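Local coordinates for protein lipase (Photobacterium sp. M37, PDB 2ORY) that probably hydrolyses the ester bonds of triacylglycerols as a cold-adapted lipase of the class 3 family, with an alpha/beta-hydrolase fold, at residues Thr4-Met9 with Thr229-Ser234; Phe102-Val107 with Tyr240-Asn245. All blocks are in the same frame, centred on the assembly; numbering follows the deposited sequence.

Contact 1 of 2, residues Thr4-Met9 with Thr229-Ser234; sequences TKEQLM and TRIANS
Glu6 meets Ile231 with the aliphatic base of its side chain, and the two side chains cross at about a right angle. The end methyl of the isoleucine lies equally near two carbons: Ile231 CD1 is 3.8 Å from both Glu6 CB and Glu6 CG. Ile231 reaches this far because its outer chain is fully extended (chi2 180°), which carries CD1 away from the backbone. Glu6, by contrast, bends at chi2 (100°), and its carboxylate turns back along its own helix toward Thr4. Thr229 adds a looser touch, its CG2 standing 4.3 Å from Glu6 CG. The contact is therefore wholly apolar although a glutamate carries it, and it buries just 95 Å².

Next to Glu6 the helix start is held by a capping box. Gln7 N gives a bond to Thr4 OG1 (3.1 Å), and Thr4 N returns one to Gln7 OE1 (2.7 Å, 172° at the hydrogen), in the carbonyl plane and on a lone pair. Gln7 NE2 is hydrogen-bonded to the backbone O of Met320. Glu6 also touches Ile204, and backbone bonds tie Thr229 and Ile231 to 203-207, so helix 5-15 packs on the face of the central sheet near its 199-206 edge, where Lys5 and Met9 also reach strand 166-173, in an alpha/beta-hydrolase fold.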
loop_
_atom_site.group_PDB
_atom_site.type_symbol
_atom_site.label_atom_id
_atom_site.label_comp_id
_atom_site.label_asym_id
_atom_site.label_seq_id
_atom_site.Cartn_x
_atom_site.Cartn_y
_atom_site.Cartn_z
ATOM N N THR A 4 3.648 -13.394 13.028
ATOM C CA THR A 4 4.906 -12.891 12.488
ATOM C C THR A 4 4.781 -11.376 12.236
ATOM O O THR A 4 3.684 -10.804 12.301
ATOM C CB THR A 4 5.257 -13.566 11.155
ATOM O OG1 THR A 4 4.313 -13.152 10.158
ATOM C CG2 THR A 4 5.213 -15.100 11.297
ATOM N N LYS A 5 5.911 -10.739 11.950
ATOM C CA LYS A 5 5.944 -9.313 11.681
ATOM C C LYS A 5 5.074 -9.019 10.460
ATOM O O LYS A 5 4.296 -8.074 10.462
ATOM C CB LYS A 5 7.386 -8.862 11.424
ATOM C CG LYS A 5 7.570 -7.364 11.185
ATOM C CD LYS A 5 9.046 -7.048 10.921
ATOM C CE LYS A 5 9.263 -5.591 10.561
ATOM N NZ LYS A 5 8.855 -4.734 11.685
ATOM N N GLU A 6 5.198 -9.853 9.434
ATOM C CA GLU A 6 4.431 -9.686 8.207
ATOM C C GLU A 6 2.933 -9.764 8.452
ATOM O O GLU A 6 2.167 -8.978 7.897
ATOM C CB GLU A 6 4.854 -10.733 7.177
ATOM C CG GLU A 6 6.303 -10.609 6.808
ATOM C CD GLU A 6 7.181 -11.614 7.514
ATOM O OE1 GLU A 6 7.164 -11.704 8.770
ATOM O OE2 GLU A 6 7.903 -12.318 6.782
ATOM N N GLN A 7 2.521 -10.718 9.279
ATOM C CA GLN A 7 1.113 -10.881 9.620
ATOM C C GLN A 7 0.625 -9.667 10.412
ATOM O O GLN A 7 -0.515 -9.219 10.264
ATOM C CB GLN A 7 0.912 -12.143 10.461
ATOM C CG GLN A 7 1.294 -13.420 9.746
ATOM C CD GLN A 7 1.126 -14.624 10.639
ATOM O OE1 GLN A 7 1.825 -14.770 11.642
ATOM N NE2 GLN A 7 0.185 -15.489 10.290
ATOM N N LEU A 8 1.494 -9.130 11.253
ATOM C CA LEU A 8 1.116 -7.980 12.046
ATOM C C LEU A 8 0.878 -6.787 11.157
ATOM O O LEU A 8 -0.132 -6.114 11.291
ATOM C CB LEU A 8 2.192 -7.653 13.074
ATOM C CG LEU A 8 1.882 -6.465 13.982
ATOM C CD1 LEU A 8 0.631 -6.753 14.801
ATOM C CD2 LEU A 8 3.067 -6.223 14.902
ATOM N N MET A 9 1.811 -6.521 10.251
ATOM C CA MET A 9 1.678 -5.406 9.322
ATOM C C MET A 9 0.469 -5.574 8.377
ATOM O O MET A 9 -0.087 -4.591 7.893
ATOM C CB MET A 9 2.968 -5.247 8.512
ATOM C CG MET A 9 4.216 -4.920 9.339
ATOM S SD MET A 9 4.055 -3.556 10.515
ATOM C CE MET A 9 4.151 -2.231 9.503
ATOM N N THR A 229 10.194 -6.276 2.694
ATOM C CA THR A 229 9.616 -7.574 2.379
ATOM C C THR A 229 8.380 -7.294 1.530
ATOM O O THR A 229 7.349 -6.883 2.044
ATOM C CB THR A 229 9.199 -8.339 3.655
ATOM O OG1 THR A 229 10.363 -8.589 4.450
ATOM C CG2 THR A 229 8.525 -9.681 3.296
ATOM N N ARG A 230 8.496 -7.503 0.226
ATOM C CA ARG A 230 7.395 -7.253 -0.715
ATOM C C ARG A 230 6.506 -8.487 -0.809
ATOM O O ARG A 230 6.933 -9.533 -1.291
ATOM C CB ARG A 230 7.967 -6.930 -2.099
ATOM C CG ARG A 230 7.337 -5.739 -2.798
ATOM C CD ARG A 230 6.702 -6.128 -4.099
ATOM N NE ARG A 230 7.595 -6.864 -4.984
ATOM C CZ ARG A 230 7.171 -7.575 -6.025
ATOM N NH1 ARG A 230 5.871 -7.631 -6.300
ATOM N NH2 ARG A 230 8.036 -8.243 -6.778
ATOM N N ILE A 231 5.267 -8.361 -0.362
ATOM C CA ILE A 231 4.355 -9.496 -0.378
ATOM C C ILE A 231 3.276 -9.352 -1.444
ATOM O O ILE A 231 2.461 -8.432 -1.400
ATOM C CB ILE A 231 3.740 -9.695 1.040
ATOM C CG1 ILE A 231 4.883 -9.955 2.046
ATOM C CG2 ILE A 231 2.749 -10.859 1.041
ATOM C CD1 ILE A 231 4.460 -10.179 3.486
ATOM N N ALA A 232 3.314 -10.259 -2.425
ATOM C CA ALA A 232 2.348 -10.283 -3.522
ATOM C C ALA A 232 1.783 -11.678 -3.739
ATOM O O ALA A 232 2.513 -12.672 -3.679
ATOM C CB ALA A 232 2.982 -9.816 -4.798
ATOM N N ASN A 233 0.479 -11.730 -3.995
ATOM C CA ASN A 233 -0.248 -12.968 -4.280
ATOM C C ASN A 233 -0.026 -13.208 -5.785
ATOM O O ASN A 233 -0.190 -12.294 -6.589
ATOM C CB ASN A 233 -1.736 -12.746 -3.938
ATOM C CG ASN A 233 -2.671 -13.847 -4.477
ATOM O OD1 ASN A 233 -2.241 -14.820 -5.099
ATOM N ND2 ASN A 233 -3.966 -13.670 -4.239
ATOM N N SER A 234 0.377 -14.417 -6.170
ATOM C CA SER A 234 0.624 -14.691 -7.588
ATOM C C SER A 234 -0.594 -14.485 -8.494
ATOM O O SER A 234 -0.446 -14.219 -9.693
ATOM C CB SER A 234 1.145 -16.124 -7.781
ATOM O OG SER A 234 0.179 -17.094 -7.382
#

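Contact 2 of 2, residues Phe102-Val107 with Tyr240-Asn245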
loop_
_atom_site.group_PDB
_atom_site.type_symbol
_atom_site.label_atom_id
_atom_site.label_comp_id
_atom_site.label_asym_id
_atom_site.label_seq_id
_atom_site.Cartn_x
_atom_site.Cartn_y
_atom_site.Cartn_z
ATOM N N PHE A 102 -6.451 0.266 -13.931
ATOM C CA PHE A 102 -6.431 0.287 -15.398
ATOM C C PHE A 102 -6.648 1.675 -16.028
ATOM O O PHE A 102 -6.077 1.977 -17.065
ATOM C CB PHE A 102 -7.491 -0.657 -15.977
ATOM C CG PHE A 102 -7.215 -2.116 -15.758
ATOM C CD1 PHE A 102 -6.183 -2.538 -14.933
ATOM C CD2 PHE A 102 -8.004 -3.072 -16.389
ATOM C CE1 PHE A 102 -5.937 -3.890 -14.738
ATOM C CE2 PHE A 102 -7.771 -4.427 -16.204
ATOM C CZ PHE A 102 -6.729 -4.838 -15.372
ATOM N N ASN A 103 -7.487 2.508 -15.425
ATOM C CA ASN A 103 -7.742 3.826 -15.999
ATOM C C ASN A 103 -6.831 4.949 -15.487
ATOM O O ASN A 103 -7.169 6.127 -15.597
ATOM C CB ASN A 103 -9.206 4.214 -15.781
ATOM C CG ASN A 103 -10.141 3.453 -16.679
ATOM O OD1 ASN A 103 -10.485 3.908 -17.773
ATOM N ND2 ASN A 103 -10.549 2.275 -16.231
ATOM N N ASP A 104 -5.674 4.592 -14.946
ATOM C CA ASP A 104 -4.732 5.593 -14.435
ATOM C C ASP A 104 -3.950 6.321 -15.551
ATOM O O ASP A 104 -2.987 5.789 -16.100
ATOM C CB ASP A 104 -3.758 4.911 -13.481
ATOM C CG ASP A 104 -2.905 5.892 -12.717
ATOM O OD1 ASP A 104 -2.166 5.438 -11.815
ATOM O OD2 ASP A 104 -2.967 7.106 -13.008
ATOM N N PHE A 105 -4.356 7.544 -15.874
ATOM C CA PHE A 105 -3.691 8.318 -16.920
ATOM C C PHE A 105 -2.284 8.702 -16.510
ATOM O O PHE A 105 -1.385 8.779 -17.338
ATOM C CB PHE A 105 -4.421 9.636 -17.176
ATOM C CG PHE A 105 -5.514 9.561 -18.186
ATOM C CD1 PHE A 105 -6.724 8.955 -17.883
ATOM C CD2 PHE A 105 -5.349 10.156 -19.431
ATOM C CE1 PHE A 105 -7.757 8.950 -18.803
ATOM C CE2 PHE A 105 -6.376 10.157 -20.359
ATOM C CZ PHE A 105 -7.585 9.552 -20.045
ATOM N N MET A 106 -2.128 8.963 -15.220
ATOM C CA MET A 106 -0.878 9.433 -14.632
ATOM C C MET A 106 0.361 8.553 -14.627
ATOM O O MET A 106 1.352 8.900 -13.986
ATOM C CB MET A 106 -1.146 9.914 -13.207
ATOM C CG MET A 106 -0.911 11.399 -13.001
ATOM S SD MET A 106 -2.384 12.317 -12.494
ATOM C CE MET A 106 -2.640 11.701 -10.938
ATOM N N VAL A 107 0.332 7.418 -15.311
ATOM C CA VAL A 107 1.525 6.592 -15.339
ATOM C C VAL A 107 2.240 6.780 -16.663
ATOM O O VAL A 107 3.351 6.286 -16.841
ATOM C CB VAL A 107 1.224 5.078 -15.117
ATOM C CG1 VAL A 107 0.794 4.844 -13.664
ATOM C CG2 VAL A 107 0.148 4.585 -16.100
ATOM N N TYR A 240 0.895 -6.731 -11.076
ATOM C CA TYR A 240 1.313 -6.955 -12.470
ATOM C C TYR A 240 1.428 -5.704 -13.336
ATOM O O TYR A 240 1.774 -5.795 -14.514
ATOM C CB TYR A 240 0.378 -7.944 -13.183
ATOM C CG TYR A 240 0.587 -9.402 -12.816
ATOM C CD1 TYR A 240 0.170 -9.895 -11.577
ATOM C CD2 TYR A 240 1.171 -10.296 -13.719
ATOM C CE1 TYR A 240 0.319 -11.233 -11.243
ATOM C CE2 TYR A 240 1.329 -11.660 -13.391
ATOM C CZ TYR A 240 0.898 -12.113 -12.151
ATOM O OH TYR A 240 1.033 -13.440 -11.798
ATOM N N ALA A 241 1.105 -4.548 -12.767
ATOM C CA ALA A 241 1.211 -3.274 -13.475
ATOM C C ALA A 241 2.367 -2.529 -12.809
ATOM O O ALA A 241 2.540 -2.633 -11.585
ATOM C CB ALA A 241 -0.074 -2.479 -13.320
ATOM N N TRP A 242 3.151 -1.770 -13.567
ATOM C CA TRP A 242 2.987 -1.583 -14.997
ATOM C C TRP A 242 4.176 -2.113 -15.812
ATOM O O TRP A 242 4.448 -1.627 -16.904
ATOM C CB TRP A 242 2.803 -0.090 -15.292
ATOM C CG TRP A 242 1.428 0.431 -15.017
ATOM C CD1 TRP A 242 0.403 0.562 -15.917
ATOM C CD2 TRP A 242 0.930 0.916 -13.768
ATOM N NE1 TRP A 242 -0.697 1.102 -15.305
ATOM C CE2 TRP A 242 -0.404 1.329 -13.983
ATOM C CE3 TRP A 242 1.480 1.045 -12.489
ATOM C CZ2 TRP A 242 -1.197 1.864 -12.963
ATOM C CZ3 TRP A 242 0.691 1.582 -11.468
ATOM C CH2 TRP A 242 -0.631 1.984 -11.713
ATOM N N ASN A 243 4.912 -3.080 -15.287
ATOM C CA ASN A 243 6.024 -3.626 -16.059
ATOM C C ASN A 243 5.388 -4.217 -17.323
ATOM O O ASN A 243 4.392 -4.931 -17.234
ATOM C CB ASN A 243 6.747 -4.686 -15.228
ATOM C CG ASN A 243 7.689 -5.547 -16.056
ATOM O OD1 ASN A 243 7.263 -6.485 -16.721
ATOM N ND2 ASN A 243 8.966 -5.225 -16.015
ATOM N N THR A 244 5.939 -3.912 -18.497
ATOM C CA THR A 244 5.341 -4.405 -19.740
ATOM C C THR A 244 5.165 -5.925 -19.816
ATOM O O THR A 244 4.095 -6.403 -20.181
ATOM C CB THR A 244 6.114 -3.918 -21.005
ATOM O OG1 THR A 244 7.334 -4.651 -21.136
ATOM C CG2 THR A 244 6.439 -2.426 -20.906
ATOM N N ASN A 245 6.194 -6.685 -19.462
ATOM C CA ASN A 245 6.091 -8.147 -19.503
ATOM C C ASN A 245 4.969 -8.656 -18.614
ATOM O O ASN A 245 4.212 -9.548 -18.999
ATOM C CB ASN A 245 7.410 -8.777 -19.067
ATOM C CG ASN A 245 8.492 -8.585 -20.088
ATOM O OD1 ASN A 245 8.366 -9.047 -21.227
ATOM N ND2 ASN A 245 9.562 -7.896 -19.702
#
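Val107 sits over one face of the Trp242 indole in a CH-pi contact, joining two loop regions of the alpha/beta-hydrolase fold: the one between helix 97-102 and strand 110-112, and the one leading into helix 244-247. The geometry is close to ideal for such a contact, with Val107 CG1 3.6 Å from the centroid of the six-membered ring and only 8° off its normal. The second methyl stands above the rim of the five-membered ring, Val107 CG2 lying 3.7 Å from Trp242 NE1. Ala241 CB lies against the opposite face, 3.5 Å above the plane, so aliphatic carbons lie on both faces, Ala241 CB toward the rim. A cis peptide bond joins Ala241 to Trp242. Leu101 and Pro209 add to the packing round the tryptophan, and both Val107 and Trp242 are buried.

Looser packing begins at Asp104, which is partly exposed. Its carboxylate approaches the indole obliquely, the two planes 74° apart. With CG anti to the backbone N (chi1 -170°), the acid group is carried toward the benzo end of the ring, while Ser128 on helix 127-138 provides a hydrogen bond to OD1. The other oxygen takes a weak, bent bond within its own loop, Met106 N to Asp104 OD2 at 3.0 Å. Across the contact, Asp104 OD1 comes no nearer to the indole than 3.8 Å, at Trp242 CH2.

The two contacts lie about 23 Å apart, centre to centre, and differ in burial. Contact 1 is partly buried, about 11 Å from the centre of the chain, and sets a helix beside the segment that borders the outermost strand of the main sheet. Contact 2, about 16 Å out, is nonetheless the more buried and joins loops around an aromatic ring. Apolar touches dominate both, but methyl against the aliphatic part of an acid gives way to methyl over indole. Their second segments follow one another in the chain, and Tyr240 OH probably hydrogen-bonds Ser234 O at 2.7 Å. Between these segments lies Asp236, which with Ser174 and His312 has the geometry of a Ser-His-Asp triad, probably the catalytic one.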